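Local coordinates for protein ACDH-11, isoform b (PDB 4Y9J), which belongs to the acyl-CoA dehydrogenase family of flavoproteins and binds flavin-adenine dinucleotide and the ligand UCC, at residues I113-S118 against A152-T157; F133-S136 against L141-C144; P145-D150 against R316-V321. One frame throughout, in Å; residues are numbered along the deposited sequence.

Contact 1: residues I113-S118 against A152-T157; sequences IGYEDS and AVKTLT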
loop_
_atom_site.group_PDB
_atom_site.type_symbol
_atom_site.label_atom_id
_atom_site.label_comp_id
_atom_site.label_asym_id
_atom_site.label_seq_id
_atom_site.Cartn_x
_atom_site.Cartn_y
_atom_site.Cartn_z
ATOM N N ILE B 113 21.875 5.684 32.844
ATOM C CA ILE B 113 22.283 4.752 33.900
ATOM C C ILE B 113 23.746 4.329 33.667
ATOM O O ILE B 113 24.520 4.251 34.636
ATOM C CB ILE B 113 21.278 3.564 34.022
ATOM C CG1 ILE B 113 19.968 4.036 34.688
ATOM C CG2 ILE B 113 21.845 2.389 34.821
ATOM C CD1 ILE B 113 18.782 3.130 34.382
ATOM N N GLY B 114 24.147 4.065 32.430
ATOM C CA GLY B 114 25.506 3.635 32.143
ATOM C C GLY B 114 26.617 4.590 32.504
ATOM O O GLY B 114 27.767 4.166 32.641
ATOM N N TYR B 115 26.266 5.865 32.689
ATOM C CA TYR B 115 27.224 6.939 32.945
ATOM C C TYR B 115 26.967 7.760 34.225
ATOM O O TYR B 115 27.654 8.746 34.445
ATOM C CB TYR B 115 27.301 7.909 31.746
ATOM C CG TYR B 115 27.715 7.196 30.491
ATOM C CD1 TYR B 115 29.058 7.023 30.212
ATOM C CD2 TYR B 115 26.771 6.654 29.602
ATOM C CE1 TYR B 115 29.470 6.277 29.113
ATOM C CE2 TYR B 115 27.165 5.955 28.465
ATOM C CZ TYR B 115 28.536 5.798 28.198
ATOM O OH TYR B 115 28.981 5.089 27.102
ATOM N N GLU B 116 25.984 7.376 35.035
ATOM C CA GLU B 116 25.574 8.169 36.203
ATOM C C GLU B 116 26.756 8.243 37.204
ATOM O O GLU B 116 27.162 7.261 37.773
ATOM C CB GLU B 116 24.263 7.636 36.837
ATOM C CG GLU B 116 23.689 8.375 38.094
ATOM C CD GLU B 116 24.025 9.888 38.275
ATOM O OE1 GLU B 116 23.965 10.637 37.267
ATOM O OE2 GLU B 116 24.319 10.390 39.455
ATOM N N ASP B 117 27.325 9.418 37.319
ATOM C CA ASP B 117 28.531 9.700 38.168
ATOM C C ASP B 117 28.428 9.258 39.650
ATOM O O ASP B 117 29.377 8.690 40.179
ATOM C CB ASP B 117 28.870 11.191 38.042
ATOM C CG ASP B 117 28.295 11.813 36.707
ATOM O OD1 ASP B 117 27.091 11.587 36.389
ATOM O OD2 ASP B 117 29.021 12.495 35.956
ATOM N N SER B 118 27.276 9.437 40.299
ATOM C CA SER B 118 27.108 9.000 41.713
ATOM C C SER B 118 27.097 7.490 41.918
ATOM O O SER B 118 27.044 7.031 43.065
ATOM C CB SER B 118 25.790 9.532 42.294
ATOM O OG SER B 118 24.665 8.955 41.598
ATOM N N ALA B 152 28.519 6.402 21.039
ATOM C CA ALA B 152 28.925 7.758 20.820
ATOM C C ALA B 152 29.421 8.432 22.089
ATOM O O ALA B 152 30.444 9.130 22.061
ATOM C CB ALA B 152 27.761 8.603 20.241
ATOM N N VAL B 153 28.654 8.290 23.171
ATOM C CA VAL B 153 29.107 8.845 24.477
ATOM C C VAL B 153 30.480 8.296 24.867
ATOM O O VAL B 153 31.375 9.064 25.254
ATOM C CB VAL B 153 28.133 8.570 25.586
ATOM C CG1 VAL B 153 28.700 9.068 26.882
ATOM C CG2 VAL B 153 26.767 9.226 25.307
ATOM N N LYS B 154 30.649 6.968 24.760
ATOM C CA LYS B 154 31.886 6.338 25.115
ATOM C C LYS B 154 33.015 6.864 24.248
ATOM O O LYS B 154 34.116 7.105 24.726
ATOM C CB LYS B 154 31.755 4.817 24.932
ATOM C CG LYS B 154 33.013 4.046 25.289
ATOM C CD LYS B 154 33.292 4.123 26.759
ATOM C CE LYS B 154 34.547 3.289 27.042
ATOM N NZ LYS B 154 34.376 2.361 28.173
ATOM N N THR B 155 32.752 6.964 22.941
ATOM C CA THR B 155 33.765 7.423 22.031
ATOM C C THR B 155 34.190 8.837 22.340
ATOM O O THR B 155 35.387 9.157 22.472
ATOM C CB THR B 155 33.236 7.351 20.594
ATOM O OG1 THR B 155 32.978 5.993 20.264
ATOM C CG2 THR B 155 34.213 7.941 19.594
ATOM N N LEU B 156 33.226 9.730 22.488
ATOM C CA LEU B 156 33.550 11.114 22.671
ATOM C C LEU B 156 34.232 11.397 24.032
ATOM O O LEU B 156 35.211 12.165 24.116
ATOM C CB LEU B 156 32.315 11.989 22.484
ATOM C CG LEU B 156 31.680 11.957 21.085
ATOM C CD1 LEU B 156 30.413 12.828 21.118
ATOM C CD2 LEU B 156 32.652 12.499 20.040
ATOM N N THR B 157 33.805 10.700 25.067
ATOM C CA THR B 157 34.471 10.849 26.328
ATOM C C THR B 157 35.868 10.228 26.348
ATOM O O THR B 157 36.740 10.773 26.973
ATOM C CB THR B 157 33.637 10.395 27.519
ATOM O OG1 THR B 157 33.257 9.044 27.367
ATOM C CG2 THR B 157 32.409 11.204 27.604
#

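Contact 2: residues F133-S136 against L141-C144; sequences FLFS and LVSC. With UCC (S-{(3S,5R,9R)-1-[(2R,3S,4R,5R)-5-(6-amino-9H-purin-9-yl)-4-hydroxy-3-(phosphonooxy)tetrahydrofuran-2-yl]-3,5,9-trihydroxy-8,8-dimethyl-3,5-dioxido-10,14-dioxo-2,4,6-trioxa-11,15-diaza-3lambda~5~,5lambda~5~-diphosphaheptadecan-17-yl} undecanethioate), chain F.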
loop_
_atom_site.group_PDB
_atom_site.type_symbol
_atom_site.label_atom_id
_atom_site.label_comp_id
_atom_site.label_asym_id
_atom_site.label_seq_id
_atom_site.Cartn_x
_atom_site.Cartn_y
_atom_site.Cartn_z
ATOM N N PHE B 133 18.433 -5.381 28.249
ATOM C CA PHE B 133 17.968 -6.729 27.998
ATOM C C PHE B 133 16.423 -6.875 28.115
ATOM O O PHE B 133 15.797 -7.613 27.340
ATOM C CB PHE B 133 18.717 -7.708 28.875
ATOM C CG PHE B 133 18.203 -9.150 28.824
ATOM C CD1 PHE B 133 18.461 -10.004 27.738
ATOM C CD2 PHE B 133 17.415 -9.634 29.882
ATOM C CE1 PHE B 133 17.995 -11.323 27.769
ATOM C CE2 PHE B 133 16.977 -10.942 29.915
ATOM C CZ PHE B 133 17.268 -11.790 28.882
ATOM N N LEU B 134 15.815 -6.206 29.091
ATOM C CA LEU B 134 14.365 -6.166 29.193
ATOM C C LEU B 134 13.737 -5.361 28.027
ATOM O O LEU B 134 12.709 -5.770 27.454
ATOM C CB LEU B 134 13.935 -5.586 30.515
ATOM C CG LEU B 134 14.463 -6.310 31.749
ATOM C CD1 LEU B 134 13.935 -5.543 32.956
ATOM C CD2 LEU B 134 14.011 -7.757 31.769
ATOM N N PHE B 135 14.396 -4.274 27.616
ATOM C CA PHE B 135 13.858 -3.361 26.599
ATOM C C PHE B 135 13.895 -4.002 25.222
ATOM O O PHE B 135 12.905 -3.933 24.469
ATOM C CB PHE B 135 14.661 -2.023 26.616
ATOM C CG PHE B 135 14.186 -0.984 25.644
ATOM C CD1 PHE B 135 12.864 -0.545 25.668
ATOM C CD2 PHE B 135 15.041 -0.452 24.706
ATOM C CE1 PHE B 135 12.407 0.438 24.829
ATOM C CE2 PHE B 135 14.575 0.526 23.815
ATOM C CZ PHE B 135 13.281 0.987 23.903
ATOM N N SER B 136 15.021 -4.642 24.897
ATOM C CA SER B 136 15.363 -4.946 23.491
ATOM C C SER B 136 14.281 -5.677 22.652
ATOM O O SER B 136 13.966 -5.227 21.553
ATOM C CB SER B 136 16.714 -5.653 23.456
ATOM O OG SER B 136 17.237 -5.576 22.142
ATOM N N LEU B 141 12.966 -1.888 17.675
ATOM C CA LEU B 141 14.264 -1.517 17.199
ATOM C C LEU B 141 14.837 -0.172 17.611
ATOM O O LEU B 141 15.868 0.284 17.094
ATOM C CB LEU B 141 14.360 -1.736 15.651
ATOM C CG LEU B 141 15.129 -2.949 15.235
ATOM C CD1 LEU B 141 16.607 -2.825 15.631
ATOM C CD2 LEU B 141 14.528 -4.237 15.743
ATOM N N VAL B 142 14.199 0.476 18.570
ATOM C CA VAL B 142 14.807 1.611 19.254
ATOM C C VAL B 142 16.101 1.212 19.981
ATOM O O VAL B 142 16.965 2.076 20.178
ATOM C CB VAL B 142 13.759 2.392 20.086
ATOM C CG1 VAL B 142 14.449 3.510 20.909
ATOM C CG2 VAL B 142 12.784 3.045 19.111
ATOM N N SER B 143 16.279 -0.084 20.225
ATOM C CA SER B 143 17.524 -0.618 20.617
ATOM C C SER B 143 18.679 -0.206 19.750
ATOM O O SER B 143 19.792 -0.135 20.241
ATOM C CB SER B 143 17.422 -2.157 20.631
ATOM O OG SER B 143 16.783 -2.577 19.392
ATOM N N CYS B 144 18.491 -0.044 18.435
ATOM C CA CYS B 144 19.596 0.323 17.562
ATOM C C CYS B 144 20.149 1.736 17.811
ATOM O O CYS B 144 21.332 1.880 18.169
ATOM C CB CYS B 144 19.211 0.055 16.108
ATOM S SG CYS B 144 20.189 0.889 14.894
HETATM O OA1 UCC F . 26.492 -2.041 11.381
HETATM C CA1 UCC F . 26.458 -0.860 11.902
HETATM C CA2 UCC F . 25.305 -0.173 12.642
HETATM C CA3 UCC F . 24.162 -0.990 13.158
HETATM C CA4 UCC F . 23.706 -0.525 14.581
HETATM C CA5 UCC F . 24.047 -1.614 15.607
HETATM C CA6 UCC F . 22.938 -1.815 16.579
HETATM C CA7 UCC F . 23.270 -2.893 17.598
HETATM C CA8 UCC F . 22.094 -2.692 18.468
HETATM C CA9 UCC F . 21.324 -3.806 18.931
HETATM C C10 UCC F . 19.957 -3.847 18.413
HETATM C C11 UCC F . 19.972 -5.147 17.623
HETATM S S UCC F . 27.699 0.261 11.848
HETATM C CP1 UCC F . 29.100 -0.456 10.908
HETATM C CP2 UCC F . 29.707 -1.687 11.505
HETATM N NP1 UCC F . 30.993 -2.047 10.873
HETATM C CP3 UCC F . 31.760 -2.936 11.507
HETATM O OP1 UCC F . 31.416 -3.560 12.510
HETATM C CP4 UCC F . 33.167 -3.120 10.977
HETATM C CP5 UCC F . 33.427 -4.616 10.744
HETATM N NP2 UCC F . 34.849 -4.665 10.428
HETATM C CP6 UCC F . 35.824 -4.690 11.336
HETATM O OP2 UCC F . 35.623 -4.787 12.539
HETATM C CP8 UCC F . 37.224 -4.717 10.757
HETATM O OP3 UCC F . 38.006 -5.720 11.475
HETATM C CPB UCC F . 38.055 -3.470 10.943
HETATM C CP7 UCC F . 38.044 -2.758 12.305
HETATM C CP9 UCC F . 37.088 -2.389 10.289
HETATM C CPA UCC F . 39.168 -3.282 9.889
HETATM O O7 UCC F . 39.854 -2.027 10.127
HETATM P P2 UCC F . 41.352 -1.802 9.551
HETATM O O21 UCC F . 41.827 -0.394 9.872
HETATM O O22 UCC F . 41.366 -2.418 8.144
HETATM O O6 UCC F . 42.145 -2.898 10.454
HETATM P P1 UCC F . 43.305 -2.663 11.520
HETATM O O11 UCC F . 44.541 -2.012 10.918
HETATM O O12 UCC F . 43.425 -4.010 12.168
HETATM O "O5'" UCC F . 42.531 -1.606 12.554
HETATM C "C5'" UCC F . 43.065 -0.276 12.764
HETATM C "C4'" UCC F . 43.265 0.027 14.262
HETATM C "C3'" UCC F . 44.251 -0.947 14.900
HETATM O "O3'" UCC F . 44.879 -0.207 15.917
HETATM P P3 UCC F . 46.422 0.128 15.888
HETATM O O33 UCC F . 46.575 1.012 17.106
HETATM O O32 UCC F . 46.602 0.978 14.652
HETATM O O31 UCC F . 47.110 -1.260 15.914
HETATM C "C2'" UCC F . 43.409 -2.045 15.535
HETATM O "O2'" UCC F . 43.942 -2.609 16.732
HETATM O "O4'" UCC F . 42.017 -0.146 14.966
HETATM C "C1'" UCC F . 42.192 -1.190 15.915
HETATM N N9 UCC F . 40.932 -1.923 16.104
HETATM C C4 UCC F . 40.397 -2.102 17.307
HETATM N N3 UCC F . 40.689 -1.695 18.566
HETATM C C8 UCC F . 40.209 -2.553 15.148
HETATM N N7 UCC F . 39.139 -3.126 15.728
HETATM C C5 UCC F . 39.185 -2.880 17.057
HETATM C C6 UCC F . 38.326 -3.157 18.239
HETATM N N6 UCC F . 37.185 -3.874 18.073
HETATM N N1 UCC F . 38.767 -2.738 19.469
HETATM C C2 UCC F . 39.909 -2.034 19.607
HETATM O O HOH W 1 16.451 -5.237 19.446
HETATM O O HOH W 2 13.101 -4.349 19.009
#

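Contact 3: residues P145-D150 against R316-V321; sequences PMAMTD and RIHNAV. With UCC (S-{(3S,5R,9R)-1-[(2R,3S,4R,5R)-5-(6-amino-9H-purin-9-yl)-4-hydroxy-3-(phosphonooxy)tetrahydrofuran-2-yl]-3,5,9-trihydroxy-8,8-dimethyl-3,5-dioxido-10,14-dioxo-2,4,6-trioxa-11,15-diaza-3lambda~5~,5lambda~5~-diphosphaheptadecan-17-yl} undecanethioate), chain F.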
loop_
_atom_site.group_PDB
_atom_site.type_symbol
_atom_site.label_atom_id
_atom_site.label_comp_id
_atom_site.label_asym_id
_atom_site.label_seq_id
_atom_site.Cartn_x
_atom_site.Cartn_y
_atom_site.Cartn_z
ATOM N N PRO B 145 19.315 2.768 17.774
ATOM C CA PRO B 145 19.861 4.050 18.154
ATOM C C PRO B 145 20.327 4.096 19.612
ATOM O O PRO B 145 21.247 4.850 19.888
ATOM C CB PRO B 145 18.736 5.035 17.897
ATOM C CG PRO B 145 17.517 4.184 17.777
ATOM C CD PRO B 145 17.971 2.908 17.186
ATOM N N MET B 146 19.751 3.306 20.536
ATOM C CA MET B 146 20.302 3.321 21.904
ATOM C C MET B 146 21.758 2.785 21.897
ATOM O O MET B 146 22.620 3.336 22.600
ATOM C CB MET B 146 19.437 2.537 22.888
ATOM C CG MET B 146 18.078 3.135 23.153
ATOM S SD MET B 146 18.259 4.805 23.856
ATOM C CE MET B 146 17.604 5.894 22.666
ATOM N N ALA B 147 22.026 1.759 21.111
ATOM C CA ALA B 147 23.392 1.216 21.006
ATOM C C ALA B 147 24.385 2.264 20.525
ATOM O O ALA B 147 25.449 2.424 21.103
ATOM C CB ALA B 147 23.463 0.020 20.119
ATOM N N MET B 148 24.019 2.912 19.433
ATOM C CA MET B 148 24.849 3.884 18.803
ATOM C C MET B 148 25.022 5.125 19.672
ATOM O O MET B 148 26.081 5.738 19.602
ATOM C CB MET B 148 24.332 4.260 17.452
ATOM C CG MET B 148 24.444 3.140 16.470
ATOM S SD MET B 148 23.966 3.562 14.778
ATOM C CE MET B 148 22.309 4.048 14.974
ATOM N N THR B 149 23.994 5.451 20.467
ATOM C CA THR B 149 24.027 6.605 21.350
ATOM C C THR B 149 25.045 6.327 22.473
ATOM O O THR B 149 25.885 7.178 22.783
ATOM C CB THR B 149 22.616 6.924 21.869
ATOM O OG1 THR B 149 21.764 7.271 20.726
ATOM C CG2 THR B 149 22.612 7.958 22.951
ATOM N N ASP B 150 24.986 5.136 23.044
ATOM C CA ASP B 150 25.914 4.715 24.122
ATOM C C ASP B 150 27.336 4.692 23.582
ATOM O O ASP B 150 28.245 5.224 24.171
ATOM C CB ASP B 150 25.440 3.346 24.621
ATOM C CG ASP B 150 26.105 2.862 25.915
ATOM O OD1 ASP B 150 27.046 3.521 26.380
ATOM O OD2 ASP B 150 25.697 1.758 26.446
ATOM N N ARG B 316 28.636 -3.659 19.873
ATOM C CA ARG B 316 28.737 -5.142 19.837
ATOM C C ARG B 316 28.170 -5.778 21.139
ATOM O O ARG B 316 27.432 -6.738 21.087
ATOM C CB ARG B 316 30.201 -5.563 19.514
ATOM C CG ARG B 316 30.480 -5.220 18.044
ATOM C CD ARG B 316 31.894 -5.475 17.514
ATOM N NE ARG B 316 32.006 -5.033 16.144
ATOM C CZ ARG B 316 33.151 -4.896 15.519
ATOM N NH1 ARG B 316 34.254 -5.075 16.158
ATOM N NH2 ARG B 316 33.227 -4.511 14.279
ATOM N N ILE B 317 28.376 -5.166 22.307
ATOM C CA ILE B 317 27.700 -5.642 23.556
ATOM C C ILE B 317 26.124 -5.468 23.492
ATOM O O ILE B 317 25.338 -6.344 23.900
ATOM C CB ILE B 317 28.238 -4.929 24.775
ATOM C CG1 ILE B 317 29.742 -5.298 24.961
ATOM C CG2 ILE B 317 27.409 -5.223 26.023
ATOM C CD1 ILE B 317 30.349 -4.798 26.222
ATOM N N HIS B 318 25.691 -4.293 23.071
ATOM C CA HIS B 318 24.263 -4.049 22.831
ATOM C C HIS B 318 23.716 -5.074 21.837
ATOM O O HIS B 318 22.580 -5.520 21.961
ATOM C CB HIS B 318 24.022 -2.660 22.254
ATOM C CG HIS B 318 23.909 -1.557 23.256
ATOM N ND1 HIS B 318 24.977 -1.038 23.960
ATOM C CD2 HIS B 318 22.848 -0.814 23.617
ATOM C CE1 HIS B 318 24.572 -0.036 24.711
ATOM N NE2 HIS B 318 23.285 0.103 24.527
ATOM N N ASN B 319 24.487 -5.401 20.813
ATOM C CA ASN B 319 23.984 -6.353 19.809
ATOM C C ASN B 319 23.812 -7.733 20.464
ATOM O O ASN B 319 22.861 -8.426 20.178
ATOM C CB ASN B 319 24.928 -6.434 18.620
ATOM C CG ASN B 319 24.365 -7.235 17.493
ATOM O OD1 ASN B 319 23.544 -6.762 16.710
ATOM N ND2 ASN B 319 24.787 -8.492 17.416
ATOM N N ALA B 320 24.710 -8.113 21.357
ATOM C CA ALA B 320 24.551 -9.355 22.071
ATOM C C ALA B 320 23.324 -9.378 22.965
ATOM O O ALA B 320 22.660 -10.403 23.126
ATOM C CB ALA B 320 25.813 -9.671 22.871
ATOM N N VAL B 321 23.079 -8.233 23.605
ATOM C CA VAL B 321 21.865 -8.004 24.393
ATOM C C VAL B 321 20.605 -8.302 23.541
ATOM O O VAL B 321 19.695 -8.971 24.006
ATOM C CB VAL B 321 21.779 -6.598 24.946
ATOM C CG1 VAL B 321 20.392 -6.344 25.527
ATOM C CG2 VAL B 321 22.809 -6.355 26.015
HETATM O OA1 UCC F . 26.492 -2.041 11.381
HETATM C CA1 UCC F . 26.458 -0.860 11.902
HETATM C CA2 UCC F . 25.305 -0.173 12.642
HETATM C CA3 UCC F . 24.162 -0.990 13.158
HETATM C CA4 UCC F . 23.706 -0.525 14.581
HETATM C CA5 UCC F . 24.047 -1.614 15.607
HETATM C CA6 UCC F . 22.938 -1.815 16.579
HETATM C CA7 UCC F . 23.270 -2.893 17.598
HETATM C CA8 UCC F . 22.094 -2.692 18.468
HETATM C CA9 UCC F . 21.324 -3.806 18.931
HETATM C C10 UCC F . 19.957 -3.847 18.413
HETATM C C11 UCC F . 19.972 -5.147 17.623
HETATM S S UCC F . 27.699 0.261 11.848
HETATM C CP1 UCC F . 29.100 -0.456 10.908
HETATM C CP2 UCC F . 29.707 -1.687 11.505
HETATM N NP1 UCC F . 30.993 -2.047 10.873
HETATM C CP3 UCC F . 31.760 -2.936 11.507
HETATM O OP1 UCC F . 31.416 -3.560 12.510
HETATM C CP4 UCC F . 33.167 -3.120 10.977
HETATM C CP5 UCC F . 33.427 -4.616 10.744
HETATM N NP2 UCC F . 34.849 -4.665 10.428
HETATM C CP6 UCC F . 35.824 -4.690 11.336
HETATM O OP2 UCC F . 35.623 -4.787 12.539
HETATM C CP8 UCC F . 37.224 -4.717 10.757
HETATM O OP3 UCC F . 38.006 -5.720 11.475
HETATM C CPB UCC F . 38.055 -3.470 10.943
HETATM C CP7 UCC F . 38.044 -2.758 12.305
HETATM C CP9 UCC F . 37.088 -2.389 10.289
HETATM C CPA UCC F . 39.168 -3.282 9.889
HETATM O O7 UCC F . 39.854 -2.027 10.127
HETATM P P2 UCC F . 41.352 -1.802 9.551
HETATM O O21 UCC F . 41.827 -0.394 9.872
HETATM O O22 UCC F . 41.366 -2.418 8.144
HETATM O O6 UCC F . 42.145 -2.898 10.454
HETATM P P1 UCC F . 43.305 -2.663 11.520
HETATM O O11 UCC F . 44.541 -2.012 10.918
HETATM O O12 UCC F . 43.425 -4.010 12.168
HETATM O "O5'" UCC F . 42.531 -1.606 12.554
HETATM C "C5'" UCC F . 43.065 -0.276 12.764
HETATM C "C4'" UCC F . 43.265 0.027 14.262
HETATM C "C3'" UCC F . 44.251 -0.947 14.900
HETATM O "O3'" UCC F . 44.879 -0.207 15.917
HETATM P P3 UCC F . 46.422 0.128 15.888
HETATM O O33 UCC F . 46.575 1.012 17.106
HETATM O O32 UCC F . 46.602 0.978 14.652
HETATM O O31 UCC F . 47.110 -1.260 15.914
HETATM C "C2'" UCC F . 43.409 -2.045 15.535
HETATM O "O2'" UCC F . 43.942 -2.609 16.732
HETATM O "O4'" UCC F . 42.017 -0.146 14.966
HETATM C "C1'" UCC F . 42.192 -1.190 15.915
HETATM N N9 UCC F . 40.932 -1.923 16.104
HETATM C C4 UCC F . 40.397 -2.102 17.307
HETATM N N3 UCC F . 40.689 -1.695 18.566
HETATM C C8 UCC F . 40.209 -2.553 15.148
HETATM N N7 UCC F . 39.139 -3.126 15.728
HETATM C C5 UCC F . 39.185 -2.880 17.057
HETATM C C6 UCC F . 38.326 -3.157 18.239
HETATM N N6 UCC F . 37.185 -3.874 18.073
HETATM N N1 UCC F . 38.767 -2.738 19.469
HETATM C C2 UCC F . 39.909 -2.034 19.607
#

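Contact 1: residues I113-S118 against A152-T157
The carbonyl oxygen of V153 is gripped twice by T157: the helical T157 N lies 2.9 Å from V153 O, and T157 OG1 adds a bond of 2.8 Å to the same V153 O. The two donors arrive from opposite faces of the carbonyl plane, so the oxygen keeps its routine helical bond and gains a side-chain one. The side chain of V153 makes the main contact with the loop 113-118 through CG1. V153 CG1 sits over one face of the Y115 ring, 3.6 Å from the ring centroid and 15° off the normal, which satisfies the geometry of a CH-pi contact. It is displaced toward the phenol rim, where Y115 CZ is its nearest ring atom at 3.5 Å. The methyl reaches the ring because CG1 stands anti to the V153 backbone N (chi1 176°). The phenol oxygen then runs past the helix surface: Y115 OH lies 3.5 Å from K154 CB, the two side chains crossing at about a right angle. Y115 OH and K154 N are 3.4 Å apart, but the angle is too poor for a bond; the hydroxyl is hydrogen-bonded instead to D150, one turn earlier. K154 bends away, and its NZ forms a salt bridge with E383. R125 adds a cation-pi contact to the Y115 ring. The contact thus pins the loop between helices 96-107 and 121-135 to helix 143-158, which packs through V153 against helix 166-175 and through K154 against helix 304-338.

Contact 2: residues F133-S136 against L141-C144
S136 and S143 lie next to each other in a buried, largely water-mediated contact at the short connection between helix 121-135 and helix 143-158, two successive helices of the N-terminal helical region. Their CA atoms are the nearest pair across the two segments, yet S136 OG and S143 OG stand 4.1 Å apart, too far for a direct bond. One water spans them. It lies 2.8 Å from S136 OG and 2.7 Å from S143 OG, and it also donates to S136 O over a longer 3.3 Å. A second water donates to S136 O at 2.8 Å and accepts from L141 N, also at 2.8 Å. The main-chain oxygen of S136 therefore receives two water donors. The S143 hydroxyl sits between its backbone N and carbonyl carbon (chi1 47°), a torsion that places OG both beside the first water and next to the bound UCC, whose C10 is 3.6 Å from S143 OG. Beside this polar patch, F135 reaches the residues leading into helix 143-158 with its CG anti to the backbone N (chi1 -178°). V142 CG1 meets the ring at its edge, 4.1 Å from F135 CZ, while C105 of helix 96-107 touches both side chains. Chemically, the contact is a divided one: hydrocarbon packing on the F135 side, and on the serine side buried polar groups satisfied through water. UCC meets S143 through a carbon atom, so the touch between them is van der Waals in kind, and a polar partner of the hydroxyl is the first water.

Contact 3: residues P145-D150 against R316-V321
A147 CA packs against one face of the H318 imidazole, 3.6 Å from the ring centroid and 21° off its normal, a CH-pi contact. The CA atoms of A147 and H318 approach to 5.6 Å, and A147 CB also touches H318 CB at 3.5 Å. H318 turns its CG anti to its own carbonyl carbon (chi1 -85°), which brings one face of the ring over A147 CA, while ND1 bonds to I314 O one turn back and fixes the ring's rotation. D150 extends with CG anti to its backbone N and brings its carboxylate to the ring edge, the planes 79° apart. The closest approach there is too short to be trusted, and D150 OD2 makes no hydrogen bond with H318 NE2; D150 is held instead by R125, Q128 and Y115. The same A147 methyl also meets UCC CA8 at 3.5 Å, and H318 O lies 3.7 Å from UCC CA9. R316 is modelled in two conformers; in one of them NH2 is placed to donate to UCC OP1 and OP2, so this grip is less certain. The axes of the two short helical segments come within 9.3 Å and run roughly antiparallel. Such a seam between the N-terminal and C-terminal helical parts, lining the ligand pocket, is characteristic of the acyl-CoA dehydrogenase fold.

Helix 143-158 is the common element: it carries one segment of contacts 1 and 3, and its beginning takes part in contact 2. Contacts 2 and 3 are closest, their centres 8 Å apart, and they join by packing where F133 CA lies 3.5 Å from V321 CG1. Contact 1 is 13 Å from contact 3 between centres and reaches it by a probable hydrogen bond, Y115 OH to D150 OD1 at 2.6 Å. Contacts 1 and 2 do not touch, their nearest atoms being about 9 Å apart. Contacts 2 and 3 both meet UCC, whereas in contact 1 the K154 side chain remains about 11 Å from it. The A147 side chain is about 10 Å from the flavin-adenine dinucleotide.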